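Local structure of fibronectin-binding protein (Streptococcus pyogenes, 5A0L) at residues Y32-V37 with E119-I124; G113-I118 with R165-K170. The protein probably attaches the bacterium covalently to a host target through the internal thioester of its N-terminal domain, and as a whole binds fibronectin. One frame throughout, in Å; residues are numbered along the deposited sequence.

Contact 1 (Y32-V37 with E119-I124). With ZN (zinc ion), chain C.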
loop_
_atom_site.group_PDB
_atom_site.type_symbol
_atom_site.label_atom_id
_atom_site.label_comp_id
_atom_site.label_asym_id
_atom_site.label_seq_id
_atom_site.Cartn_x
_atom_site.Cartn_y
_atom_site.Cartn_z
ATOM N N TYR A 32 -12.515 -2.729 -2.875
ATOM C CA TYR A 32 -11.902 -1.729 -2.023
ATOM C C TYR A 32 -11.476 -2.255 -0.661
ATOM O O TYR A 32 -12.145 -3.094 -0.065
ATOM C CB TYR A 32 -12.823 -0.540 -1.780
ATOM C CG TYR A 32 -13.195 0.256 -3.016
ATOM C CD1 TYR A 32 -12.230 0.665 -3.939
ATOM C CD2 TYR A 32 -14.486 0.665 -3.228
ATOM C CE1 TYR A 32 -12.544 1.422 -5.046
ATOM C CE2 TYR A 32 -14.822 1.407 -4.340
ATOM C CZ TYR A 32 -13.842 1.787 -5.241
ATOM O OH TYR A 32 -14.210 2.479 -6.353
ATOM N N HIS A 33 -10.353 -1.723 -0.208
ATOM C CA HIS A 33 -9.871 -1.853 1.148
ATOM C C HIS A 33 -9.314 -0.494 1.593
ATOM O O HIS A 33 -8.936 0.348 0.744
ATOM C CB HIS A 33 -8.780 -2.940 1.272
ATOM C CG HIS A 33 -9.238 -4.295 0.855
ATOM N ND1 HIS A 33 -9.135 -4.743 -0.439
ATOM C CD2 HIS A 33 -9.876 -5.269 1.540
ATOM C CE1 HIS A 33 -9.643 -5.956 -0.527
ATOM N NE2 HIS A 33 -10.111 -6.297 0.657
ATOM N N ASN A 34 -9.215 -0.278 2.898
ATOM C CA ASN A 34 -8.596 0.932 3.411
ATOM C C ASN A 34 -7.915 0.575 4.712
ATOM O O ASN A 34 -8.486 0.651 5.800
ATOM C CB ASN A 34 -9.628 2.049 3.558
ATOM C CG ASN A 34 -8.983 3.364 3.904
ATOM O OD1 ASN A 34 -7.808 3.422 4.252
ATOM N ND2 ASN A 34 -9.733 4.429 3.766
ATOM N N LEU A 35 -6.694 0.071 4.569
ATOM C CA LEU A 35 -5.983 -0.495 5.707
ATOM C C LEU A 35 -5.337 0.553 6.574
ATOM O O LEU A 35 -4.762 1.544 6.066
ATOM C CB LEU A 35 -4.901 -1.496 5.251
ATOM C CG LEU A 35 -5.417 -2.604 4.331
ATOM C CD1 LEU A 35 -4.275 -3.557 3.999
ATOM C CD2 LEU A 35 -6.609 -3.343 4.926
ATOM N N LYS A 36 -5.399 0.342 7.883
ATOM C CA LYS A 36 -4.809 1.192 8.901
ATOM C C LYS A 36 -4.076 0.380 9.935
ATOM O O LYS A 36 -4.400 -0.797 10.135
ATOM C CB LYS A 36 -5.876 2.034 9.640
ATOM C CG LYS A 36 -6.893 2.746 8.764
ATOM C CD LYS A 36 -6.339 3.926 7.978
ATOM C CE LYS A 36 -7.500 4.690 7.328
ATOM N NZ LYS A 36 -7.078 5.748 6.426
ATOM N N VAL A 37 -3.144 1.012 10.620
ATOM C CA VAL A 37 -2.541 0.471 11.821
ATOM C C VAL A 37 -2.609 1.506 12.944
ATOM O O VAL A 37 -2.502 2.720 12.719
ATOM C CB VAL A 37 -1.066 0.035 11.624
ATOM C CG1 VAL A 37 -0.985 -1.117 10.624
ATOM C CG2 VAL A 37 -0.175 1.178 11.177
ATOM N N GLU A 119 -10.773 9.728 -6.384
ATOM C CA GLU A 119 -11.417 9.531 -5.111
ATOM C C GLU A 119 -10.533 8.658 -4.219
ATOM O O GLU A 119 -9.848 7.757 -4.716
ATOM C CB GLU A 119 -12.787 8.877 -5.303
ATOM C CG GLU A 119 -13.778 9.742 -6.050
ATOM C CD GLU A 119 -15.026 9.023 -6.518
ATOM O OE1 GLU A 119 -15.250 7.841 -6.167
ATOM O OE2 GLU A 119 -15.809 9.659 -7.244
ATOM N N ASP A 120 -10.574 8.883 -2.911
ATOM C CA ASP A 120 -9.644 8.232 -1.988
ATOM C C ASP A 120 -9.577 6.699 -2.183
ATOM O O ASP A 120 -8.481 6.144 -2.253
ATOM C CB ASP A 120 -10.012 8.520 -0.546
ATOM C CG ASP A 120 -9.831 9.976 -0.168
ATOM O OD1 ASP A 120 -9.312 10.780 -0.965
ATOM O OD2 ASP A 120 -10.257 10.314 0.945
ATOM N N LEU A 121 -10.713 6.017 -2.249
ATOM C CA LEU A 121 -10.649 4.550 -2.331
ATOM C C LEU A 121 -10.056 4.104 -3.650
ATOM O O LEU A 121 -9.386 3.059 -3.703
ATOM C CB LEU A 121 -12.040 3.951 -2.100
ATOM C CG LEU A 121 -12.545 4.035 -0.658
ATOM C CD1 LEU A 121 -14.049 3.751 -0.562
ATOM C CD2 LEU A 121 -11.771 3.113 0.280
ATOM N N ASN A 122 -10.313 4.843 -4.724
ATOM C CA ASN A 122 -9.673 4.556 -6.007
ATOM C C ASN A 122 -8.159 4.864 -5.996
ATOM O O ASN A 122 -7.391 4.160 -6.667
ATOM C CB ASN A 122 -10.352 5.329 -7.137
ATOM C CG ASN A 122 -11.750 4.843 -7.424
ATOM O OD1 ASN A 122 -12.055 3.666 -7.247
ATOM N ND2 ASN A 122 -12.615 5.759 -7.893
ATOM N N ALA A 123 -7.767 5.895 -5.265
ATOM C CA ALA A 123 -6.366 6.283 -5.177
ATOM C C ALA A 123 -5.605 5.210 -4.396
ATOM O O ALA A 123 -4.452 4.860 -4.745
ATOM C CB ALA A 123 -6.229 7.640 -4.543
ATOM N N ILE A 124 -6.202 4.720 -3.312
ATOM C CA ILE A 124 -5.617 3.592 -2.558
ATOM C C ILE A 124 -5.487 2.388 -3.499
ATOM O O ILE A 124 -4.447 1.725 -3.518
ATOM C CB ILE A 124 -6.504 3.282 -1.338
ATOM C CG1 ILE A 124 -6.394 4.396 -0.298
ATOM C CG2 ILE A 124 -6.126 1.942 -0.710
ATOM C CD1 ILE A 124 -7.443 4.348 0.786
HETATM ZN ZN ZN C . -11.287 -8.119 0.941
HETATM O O HOH W 1 -9.130 0.662 -2.020
HETATM O O HOH W 2 -12.343 -7.957 -0.965
HETATM O O HOH W 3 -12.427 -9.951 1.133
HETATM O O HOH W 4 -9.842 -9.430 0.181
HETATM O O HOH W 5 -12.958 -7.174 1.821
HETATM O O HOH W 6 -10.580 -8.612 2.836
#
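Tyr32 reaches across the first turn of helix 120-135 and gives its hydroxyl to the side-chain carbonyl of Asn122, with OH 2.6 Å from OD1. This short bond meets OD1 at a C=O...O angle of 133° and comes in tilted 26° from the carbonyl plane. Leu121 supports the same ring from one face: its CB sits 3.9 Å from the ring centroid as a CH-pi contact. Leu121 CD2 and Ile124 CG2 pack near the backbone carbonyl of His33. Asn34 holds CG anti to the backbone N (chi1 -172°), which lays its amide against Ile124; Ile124 CD1 lies 3.6 Å from Asn34 OD1, the two side chains crossing at about a right angle. Water 1 ties the two backbones together, donating to His33 O and to Leu121 O.

Gln160 accepts from Asn122 ND2, which orients OD1 toward the tyrosine, and Gln46 donates to Asn34 OD1, where Lys36 adds a weak bond. With its CB directed away from the helix, His33 stacks on Phe56 and binds a zinc ion through NE2 at 2.2 Å; five waters complete the octahedral site. The contact docks a helix N-terminus against the run-in to strand 35-39 of the thioester domain's antiparallel beta-barrel.

Contact 2 (G113-I118 with R165-K170); sequences GFMNGI and REALKK
Phe114 lies beneath the side chain of Lys170, whose CB stands 3.8 Å from the ring centroid and 18° off the ring normal, a CH-pi contact over one face. The partners are two overlapping beta turns, type I over 113-116 and type II over 115-118, and helix 158-172 of the thioester domain. The lysine chain is extended beyond CG, with CD anti to CA (chi2 175°), which carries CD over the CD1 side of the same face, 3.8 Å from Phe114 CD1, while CB covers the CD2 and CE2 side.

Next to this pair, Ala167 presents its methyl to the turns at their closest backbone approach. Three groups meet that CB: Phe114 O at 3.4 Å, Met115 CE at 3.8 Å and Ile118 CD1 at 3.9 Å. The methionine starts out pointing away from the helix, but in the conformer described, one of two, bends in its chain bring its methyl back to the alanine; on its way it also packs on Ala123 and Thr127 of helix 120-135. Ile118 likewise touches both helices, through Ala123 and Leu163, and Gln160 bonds to the carbonyl of Gly117.

No direct hydrogen bond joins the two segments. Instead, water 7 bridges them, donating to Phe114 O at 3.1 Å and accepting from Lys170 NZ at 2.9 Å.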
loop_
_atom_site.group_PDB
_atom_site.type_symbol
_atom_site.label_atom_id
_atom_site.label_comp_id
_atom_site.label_asym_id
_atom_site.label_seq_id
_atom_site.Cartn_x
_atom_site.Cartn_y
_atom_site.Cartn_z
ATOM N N GLY A 113 1.198 15.120 -7.769
ATOM C CA GLY A 113 -0.137 15.276 -8.312
ATOM C C GLY A 113 -0.679 14.133 -9.095
ATOM O O GLY A 113 -1.761 14.228 -9.694
ATOM N N PHE A 114 0.027 12.978 -9.065
ATOM C CA PHE A 114 -0.484 11.855 -9.855
ATOM C C PHE A 114 -1.901 11.438 -9.476
ATOM O O PHE A 114 -2.645 10.925 -10.310
ATOM C CB PHE A 114 0.362 10.599 -9.732
ATOM C CG PHE A 114 1.779 10.712 -10.239
ATOM C CD1 PHE A 114 2.277 11.832 -10.891
ATOM C CD2 PHE A 114 2.647 9.647 -9.987
ATOM C CE1 PHE A 114 3.601 11.865 -11.318
ATOM C CE2 PHE A 114 3.954 9.678 -10.398
ATOM C CZ PHE A 114 4.443 10.804 -11.048
ATOM N N MET A 115 -2.210 11.597 -8.176
ATOM C CA MET A 115 -3.504 11.228 -7.574
ATOM C C MET A 115 -4.599 12.282 -7.739
ATOM O O MET A 115 -5.732 12.038 -7.334
ATOM C CB MET A 115 -3.386 10.958 -6.055
ATOM C CG MET A 115 -2.477 9.818 -5.589
ATOM S SD MET A 115 -2.889 8.151 -6.157
ATOM C CE MET A 115 -1.842 8.197 -7.608
ATOM N N ASN A 116 -4.272 13.460 -8.291
ATOM C CA ASN A 116 -5.233 14.573 -8.293
ATOM C C ASN A 116 -6.555 14.155 -8.909
ATOM O O ASN A 116 -6.606 13.604 -10.001
ATOM C CB ASN A 116 -4.719 15.727 -9.128
ATOM C CG ASN A 116 -3.582 16.488 -8.482
ATOM O OD1 ASN A 116 -3.242 16.321 -7.298
ATOM N ND2 ASN A 116 -2.987 17.401 -9.273
ATOM N N GLY A 117 -7.638 14.422 -8.181
ATOM C CA GLY A 117 -8.980 14.147 -8.676
ATOM C C GLY A 117 -9.472 12.731 -8.519
ATOM O O GLY A 117 -10.605 12.436 -8.857
ATOM N N ILE A 118 -8.597 11.829 -8.080
ATOM C CA ILE A 118 -8.981 10.432 -7.865
ATOM C C ILE A 118 -9.570 10.305 -6.461
ATOM O O ILE A 118 -8.963 10.722 -5.499
ATOM C CB ILE A 118 -7.769 9.479 -8.069
ATOM C CG1 ILE A 118 -7.183 9.656 -9.462
ATOM C CG2 ILE A 118 -8.224 8.054 -7.845
ATOM C CD1 ILE A 118 -5.962 8.807 -9.754
ATOM N N ARG A 165 -5.811 4.853 -14.518
ATOM C CA ARG A 165 -4.882 4.191 -15.421
ATOM C C ARG A 165 -3.651 5.048 -15.665
ATOM O O ARG A 165 -2.525 4.526 -15.641
ATOM C CB ARG A 165 -5.563 3.899 -16.753
ATOM C CG ARG A 165 -6.662 2.876 -16.662
ATOM C CD ARG A 165 -7.508 2.845 -17.934
ATOM N NE ARG A 165 -8.532 1.808 -17.907
ATOM C CZ ARG A 165 -9.607 1.760 -18.686
ATOM N NH1 ARG A 165 -9.817 2.687 -19.597
ATOM N NH2 ARG A 165 -10.487 0.780 -18.533
ATOM N N GLU A 166 -3.838 6.350 -15.887
ATOM C CA GLU A 166 -2.694 7.199 -16.131
ATOM C C GLU A 166 -1.793 7.309 -14.917
ATOM O O GLU A 166 -0.555 7.333 -15.029
ATOM C CB GLU A 166 -3.162 8.581 -16.656
ATOM C CG GLU A 166 -3.815 8.501 -18.036
ATOM C CD GLU A 166 -2.954 7.750 -19.063
ATOM O OE1 GLU A 166 -1.819 8.207 -19.309
ATOM O OE2 GLU A 166 -3.399 6.688 -19.623
ATOM N N ALA A 167 -2.392 7.386 -13.733
ATOM C CA ALA A 167 -1.624 7.451 -12.499
ATOM C C ALA A 167 -0.791 6.178 -12.318
ATOM O O ALA A 167 0.378 6.243 -11.939
ATOM C CB ALA A 167 -2.511 7.697 -11.302
ATOM N N LEU A 168 -1.429 5.034 -12.542
ATOM C CA LEU A 168 -0.721 3.764 -12.355
ATOM C C LEU A 168 0.521 3.675 -13.275
ATOM O O LEU A 168 1.604 3.268 -12.835
ATOM C CB LEU A 168 -1.685 2.608 -12.572
ATOM C CG LEU A 168 -1.081 1.224 -12.349
ATOM C CD1 LEU A 168 -0.439 1.086 -10.988
ATOM C CD2 LEU A 168 -2.173 0.171 -12.542
ATOM N N LYS A 169 0.370 4.088 -14.524
ATOM C CA LYS A 169 1.490 4.072 -15.449
ATOM C C LYS A 169 2.654 4.925 -14.928
ATOM O O LYS A 169 3.815 4.523 -15.007
ATOM C CB LYS A 169 1.066 4.600 -16.810
ATOM C CG LYS A 169 0.123 3.707 -17.563
ATOM C CD LYS A 169 -0.261 4.365 -18.891
ATOM C CE LYS A 169 -1.331 3.582 -19.580
ATOM N NZ LYS A 169 -1.826 4.315 -20.778
ATOM N N LYS A 170 2.342 6.102 -14.381
ATOM C CA LYS A 170 3.391 6.971 -13.865
ATOM C C LYS A 170 4.090 6.343 -12.664
ATOM O O LYS A 170 5.306 6.463 -12.485
ATOM C CB LYS A 170 2.838 8.361 -13.528
ATOM C CG LYS A 170 2.340 9.137 -14.758
ATOM C CD LYS A 170 1.688 10.475 -14.407
ATOM C CE LYS A 170 0.923 11.102 -15.578
ATOM N NZ LYS A 170 0.195 12.276 -15.016
HETATM O O HOH W 7 -1.564 10.915 -13.210
#

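Overall arrangement
Contacts 1 and 2 flank the start of helix 120-135, their centres about 14 Å apart: segment 113-118 leads straight into 119-124. Contact 1 joins that helix to the loop entering barrel strand 35-39; though nearer the centre of the chain it is only partly buried, while contact 2, which sets the preceding turns against helix 158-172, is largely buried apart from its exposed lysine. Direct polar bonding across the segments belongs to the first, whereas the second relies on apolar packing. Each nonetheless has one bridging water and one CH-pi contact. They meet where Ala123 CB packs on Met115 SD at 3.7 Å, and Gln160 of helix 158-172 bonds to residues of both.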